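Sulfonate ABC transporter, periplasmic sulfonate-binding protein SsuA (Methylobacillus flagellatus, PDB 3UIF) probably binds sulfonates or related sulfate esters in the periplasm and delivers them to an ABC transporter for uptake into the cell. Local coordinates at residues Gln42-Glu47 with Thr218-Thr223; Ala34-Leu39 with Val46-Ala51. All coordinates share one frame; numbering follows the deposited sequence.

Contact 1: Gln42-Glu47 with Thr218-Thr223; sequences QGIKVE and TQAIVT
Ala-220, on the helix 215-233, presents its methyl group to two side chains of the segment 42-47, Ile-44 at the start of strand 44-51 and Gln-42 just before it. Followed outward from CB, Ile-44 divides its work. Its CG2 branch stands anti to the backbone N, while CG1 lies beside that N (chi1 -65°) and heads for the helix. The chain then runs out nearly straight, and its last carbon, CD1, is the atom that arrives, 3.8 Å from Ala-220 CB. The flank of the residue also packs on Val-8 of the neighbouring strand and on Leu-39. A long, branched aliphatic chain suits this buried place because it spans the gap between sheet and helix, and the small alanine lets the tip come close to the helix backbone.

Gln-42 approaches from the more exposed side. Its CG rests 4.0 Å from Ala-220 CB, and the chain bends there (chi2 93°), carrying the amide past the methyl. A water near the amide donates to Gln-42 OE1 at 3.2 Å; its link to Ala-220 O is implausibly short and therefore doubtful. Between these two residues in sequence, Gly-43 closes the preceding helix in a Schellman motif. At its positive phi a CB would collide with the carbonyl oxygen of Gln-42, so glycine fits the turn that leads directly into the strand.

On another side of the same helical turn, Gln-219 NE2 donates to Thr-223 OG1 at 3.0 Å; both side chains also bond toward helix 308-316.

No direct hydrogen bond or salt bridge crosses between the segments. The chemistry therefore implies a small, partly buried apolar join resting on methyl and methylene contacts, with the amide of the exposed Gln-42 at its solvent side.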
# COMPACT_ATOMS: atom_id res chain seq x y z
N GLN A 42 19.74 13.83 15.13
CA GLN A 42 19.44 12.99 16.28
C GLN A 42 20.54 11.99 16.62
O GLN A 42 20.41 11.21 17.57
CB GLN A 42 18.17 12.20 16.00
CG GLN A 42 17.14 12.29 17.09
CD GLN A 42 16.17 13.40 16.80
OE1 GLN A 42 15.74 13.57 15.66
NE2 GLN A 42 15.81 14.16 17.83
N GLY A 43 21.62 11.99 15.83
CA GLY A 43 22.69 10.99 15.97
C GLY A 43 22.40 9.68 15.23
O GLY A 43 23.02 8.66 15.51
N ILE A 44 21.46 9.73 14.28
CA ILE A 44 21.05 8.56 13.53
C ILE A 44 21.41 8.68 12.06
O ILE A 44 21.08 9.66 11.40
CB ILE A 44 19.52 8.32 13.65
CG1 ILE A 44 19.15 7.99 15.10
CG2 ILE A 44 19.08 7.20 12.71
CD1 ILE A 44 17.67 8.02 15.40
N LYS A 45 22.11 7.66 11.56
CA LYS A 45 22.38 7.53 10.14
C LYS A 45 21.48 6.47 9.52
O LYS A 45 21.63 5.27 9.78
CB LYS A 45 23.85 7.20 9.88
CG LYS A 45 24.22 7.06 8.41
CD LYS A 45 25.67 6.62 8.26
CE LYS A 45 26.05 6.37 6.81
NZ LYS A 45 27.49 6.02 6.72
N VAL A 46 20.55 6.92 8.69
CA VAL A 46 19.71 6.00 7.94
C VAL A 46 20.51 5.44 6.78
O VAL A 46 21.26 6.16 6.13
CB VAL A 46 18.39 6.65 7.47
CG1 VAL A 46 18.62 8.10 7.06
CG2 VAL A 46 17.74 5.85 6.33
N GLU A 47 20.38 4.13 6.58
CA GLU A 47 20.95 3.46 5.43
C GLU A 47 19.86 2.75 4.65
O GLU A 47 19.10 1.96 5.20
CB GLU A 47 22.00 2.47 5.87
CG GLU A 47 23.39 3.06 5.97
CD GLU A 47 24.42 1.99 6.24
OE1 GLU A 47 24.18 0.83 5.81
OE2 GLU A 47 25.47 2.30 6.87
N THR A 218 13.29 4.47 17.57
CA THR A 218 12.08 4.13 16.83
C THR A 218 11.21 5.37 16.76
O THR A 218 10.69 5.72 15.71
CB THR A 218 11.30 2.96 17.46
OG1 THR A 218 12.13 1.79 17.51
CG2 THR A 218 10.03 2.64 16.65
N GLN A 219 11.10 6.06 17.90
CA GLN A 219 10.34 7.29 18.00
C GLN A 219 10.89 8.39 17.10
O GLN A 219 10.13 9.10 16.44
CB GLN A 219 10.30 7.78 19.45
CG GLN A 219 9.41 9.00 19.65
CD GLN A 219 7.96 8.69 19.35
OE1 GLN A 219 7.31 7.92 20.06
NE2 GLN A 219 7.44 9.29 18.27
N ALA A 220 12.21 8.52 17.06
CA ALA A 220 12.83 9.56 16.27
C ALA A 220 12.48 9.34 14.81
O ALA A 220 12.11 10.27 14.09
CB ALA A 220 14.33 9.57 16.50
N ILE A 221 12.52 8.07 14.38
CA ILE A 221 12.11 7.68 13.03
C ILE A 221 10.66 8.01 12.71
O ILE A 221 10.36 8.64 11.69
CB ILE A 221 12.47 6.22 12.75
CG1 ILE A 221 13.88 6.16 12.21
CG2 ILE A 221 11.54 5.58 11.72
CD1 ILE A 221 14.65 4.99 12.74
N VAL A 222 9.75 7.58 13.58
CA VAL A 222 8.33 7.88 13.41
C VAL A 222 8.01 9.38 13.42
O VAL A 222 7.31 9.88 12.54
CB VAL A 222 7.46 7.13 14.45
CG1 VAL A 222 5.99 7.41 14.17
CG2 VAL A 222 7.74 5.63 14.40
N THR A 223 8.54 10.11 14.41
CA THR A 223 8.36 11.55 14.43
C THR A 223 8.88 12.17 13.12
O THR A 223 8.18 12.95 12.49
CB THR A 223 9.05 12.19 15.64
OG1 THR A 223 8.37 11.79 16.83
CG2 THR A 223 9.01 13.68 15.53
O HOH W 1 12.81 12.53 15.04

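Contact 2: Ala34-Leu39 with Val46-Ala51; sequences AFPEEL and VEWVPA
The Phe-35 ring has Leu-39 CD1 over one face, 3.3 Å above its plane and displaced toward the rim, with Pro-36 CD in plane at its edge. On the strand, the indole of Trp-48 carries Val-46 CG2 over the centre of one face, 3.6 Å above the plane, and receives Pro-36 CG at its edge, 4.2 Å from CZ2. The two aromatic side chains meet at a slant, Phe-35 CE2 lying 4.0 Å from Trp-48 CH2, and no regular stack forms. Phe-35 can reach the indole because its CG is anti to the backbone N (chi1 -179°), which throws the ring out from the first turn of the helix.

These residues join helix 35-41 to strand 44-51, which follows it after a short turn. After the hairpin strand 20-23, which pairs antiparallel with strand 6-17, the chain passes through helices 26-32 and 35-41 to strand 44-51, parallel to 6-17: in effect a beta-alpha-beta crossover of the kind that builds the lobes of periplasmic binding proteins. The axes of 35-39 and 46-51 run at 144°, nearer antiparallel than parallel, and come within 9.5 Å.

Val-46 serves both neighbours. While CG2 lies over the indole, CG1 reaches Pro-36, 3.7 Å from its CA and a little farther from CB. A beta-branched residue suits a strand and here offers one methyl to each partner. Proline suits the first turn of a helix, where its missing N-H costs no helical hydrogen bond, and its compact ring fits between Val-46 and the indole edge. Val-30 of helix 26-32 touches both Phe-35 and Trp-48, and Ala-224 and Ser-228 of helix 215-233 also meet Phe-35.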
# COMPACT_ATOMS: atom_id res chain seq x y z
N ALA A 34 13.52 15.70 3.74
CA ALA A 34 14.36 16.19 4.83
C ALA A 34 14.60 15.13 5.91
O ALA A 34 15.36 15.37 6.87
CB ALA A 34 13.72 17.42 5.44
N PHE A 35 13.96 13.96 5.74
CA PHE A 35 14.03 12.83 6.66
C PHE A 35 15.44 12.36 7.02
O PHE A 35 15.74 12.25 8.21
CB PHE A 35 13.17 11.69 6.09
CG PHE A 35 13.11 10.44 6.94
CD1 PHE A 35 12.06 10.24 7.83
CD2 PHE A 35 14.04 9.40 6.77
CE1 PHE A 35 11.96 9.06 8.56
CE2 PHE A 35 13.94 8.22 7.50
CZ PHE A 35 12.90 8.05 8.40
N PRO A 36 16.31 12.05 6.01
CA PRO A 36 17.66 11.58 6.39
C PRO A 36 18.38 12.60 7.25
O PRO A 36 18.86 12.26 8.33
CB PRO A 36 18.37 11.42 5.05
CG PRO A 36 17.28 11.15 4.07
CD PRO A 36 16.11 11.97 4.55
N GLU A 37 18.40 13.85 6.78
CA GLU A 37 19.09 14.94 7.46
C GLU A 37 18.59 15.19 8.89
O GLU A 37 19.41 15.38 9.79
CB GLU A 37 19.05 16.21 6.62
CG GLU A 37 19.64 17.45 7.30
CD GLU A 37 21.08 17.28 7.82
OE1 GLU A 37 21.82 16.37 7.35
OE2 GLU A 37 21.48 18.07 8.71
N GLU A 38 17.28 15.18 9.10
CA GLU A 38 16.70 15.38 10.43
C GLU A 38 17.05 14.28 11.42
O GLU A 38 17.22 14.54 12.63
CB GLU A 38 15.18 15.52 10.33
CG GLU A 38 14.71 16.86 9.77
CD GLU A 38 13.20 16.98 9.75
OE1 GLU A 38 12.52 15.92 9.78
OE2 GLU A 38 12.70 18.13 9.73
N LEU A 39 17.17 13.06 10.92
CA LEU A 39 17.61 11.94 11.74
C LEU A 39 19.09 12.03 12.08
O LEU A 39 19.50 11.62 13.16
CB LEU A 39 17.27 10.61 11.10
CG LEU A 39 15.76 10.35 11.31
CD1 LEU A 39 15.30 9.15 10.49
CD2 LEU A 39 15.44 10.17 12.78
N VAL A 46 20.55 6.92 8.69
CA VAL A 46 19.71 6.00 7.94
C VAL A 46 20.51 5.44 6.78
O VAL A 46 21.26 6.16 6.13
CB VAL A 46 18.39 6.65 7.47
CG1 VAL A 46 18.62 8.10 7.06
CG2 VAL A 46 17.74 5.85 6.33
N GLU A 47 20.38 4.13 6.58
CA GLU A 47 20.95 3.46 5.43
C GLU A 47 19.86 2.75 4.65
O GLU A 47 19.10 1.96 5.20
CB GLU A 47 22.00 2.47 5.87
CG GLU A 47 23.39 3.06 5.97
CD GLU A 47 24.42 1.99 6.24
OE1 GLU A 47 24.18 0.83 5.81
OE2 GLU A 47 25.47 2.30 6.87
N TRP A 48 19.80 3.01 3.36
CA TRP A 48 18.71 2.47 2.57
C TRP A 48 19.07 1.13 2.04
O TRP A 48 20.20 0.89 1.64
CB TRP A 48 18.35 3.41 1.45
CG TRP A 48 17.94 4.77 1.94
CD1 TRP A 48 18.64 5.96 1.80
CD2 TRP A 48 16.71 5.13 2.66
NE1 TRP A 48 17.95 7.00 2.37
CE2 TRP A 48 16.78 6.58 2.90
CE3 TRP A 48 15.59 4.42 3.12
CZ2 TRP A 48 15.77 7.27 3.56
CZ3 TRP A 48 14.57 5.13 3.78
CH2 TRP A 48 14.66 6.52 3.99
N VAL A 49 18.10 0.21 2.09
CA VAL A 49 18.24 -1.09 1.46
C VAL A 49 17.14 -1.18 0.40
O VAL A 49 16.06 -1.69 0.65
CB VAL A 49 18.17 -2.25 2.50
CG1 VAL A 49 18.44 -3.59 1.83
CG2 VAL A 49 19.15 -2.02 3.64
N PRO A 50 17.41 -0.65 -0.80
CA PRO A 50 16.46 -0.76 -1.89
C PRO A 50 16.26 -2.22 -2.32
O PRO A 50 17.21 -3.00 -2.38
CB PRO A 50 17.15 0.03 -3.01
CG PRO A 50 18.60 -0.13 -2.73
CD PRO A 50 18.69 -0.06 -1.23
N ALA A 51 15.03 -2.59 -2.60
CA ALA A 51 14.72 -3.94 -3.02
C ALA A 51 13.86 -3.91 -4.27
O ALA A 51 12.82 -3.27 -4.28
CB ALA A 51 14.00 -4.68 -1.91

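Overall arrangement
Contacts 1 and 2 lie about 9 Å apart, centre to centre. Their segments overlap at Val-46 and Glu-47 on strand 44-51, though of these only Val-46 touches a facing segment, and that in contact 2. Leu-39 connects them: its O is 2.9 Å from Ile-44 N, a probable hydrogen bond across the turn between helix and strand, and its CD1 lies 3.7 Å from Ile-221 CG1. Phe-35 CE1 likewise comes within 3.5 Å of Ile-221 O. Helices 35-41 and 215-233 thus pack against each other as well as on the sheet, although far apart in sequence. Both contact centres sit about 20 to 22 Å from the chain's centre, on the same side.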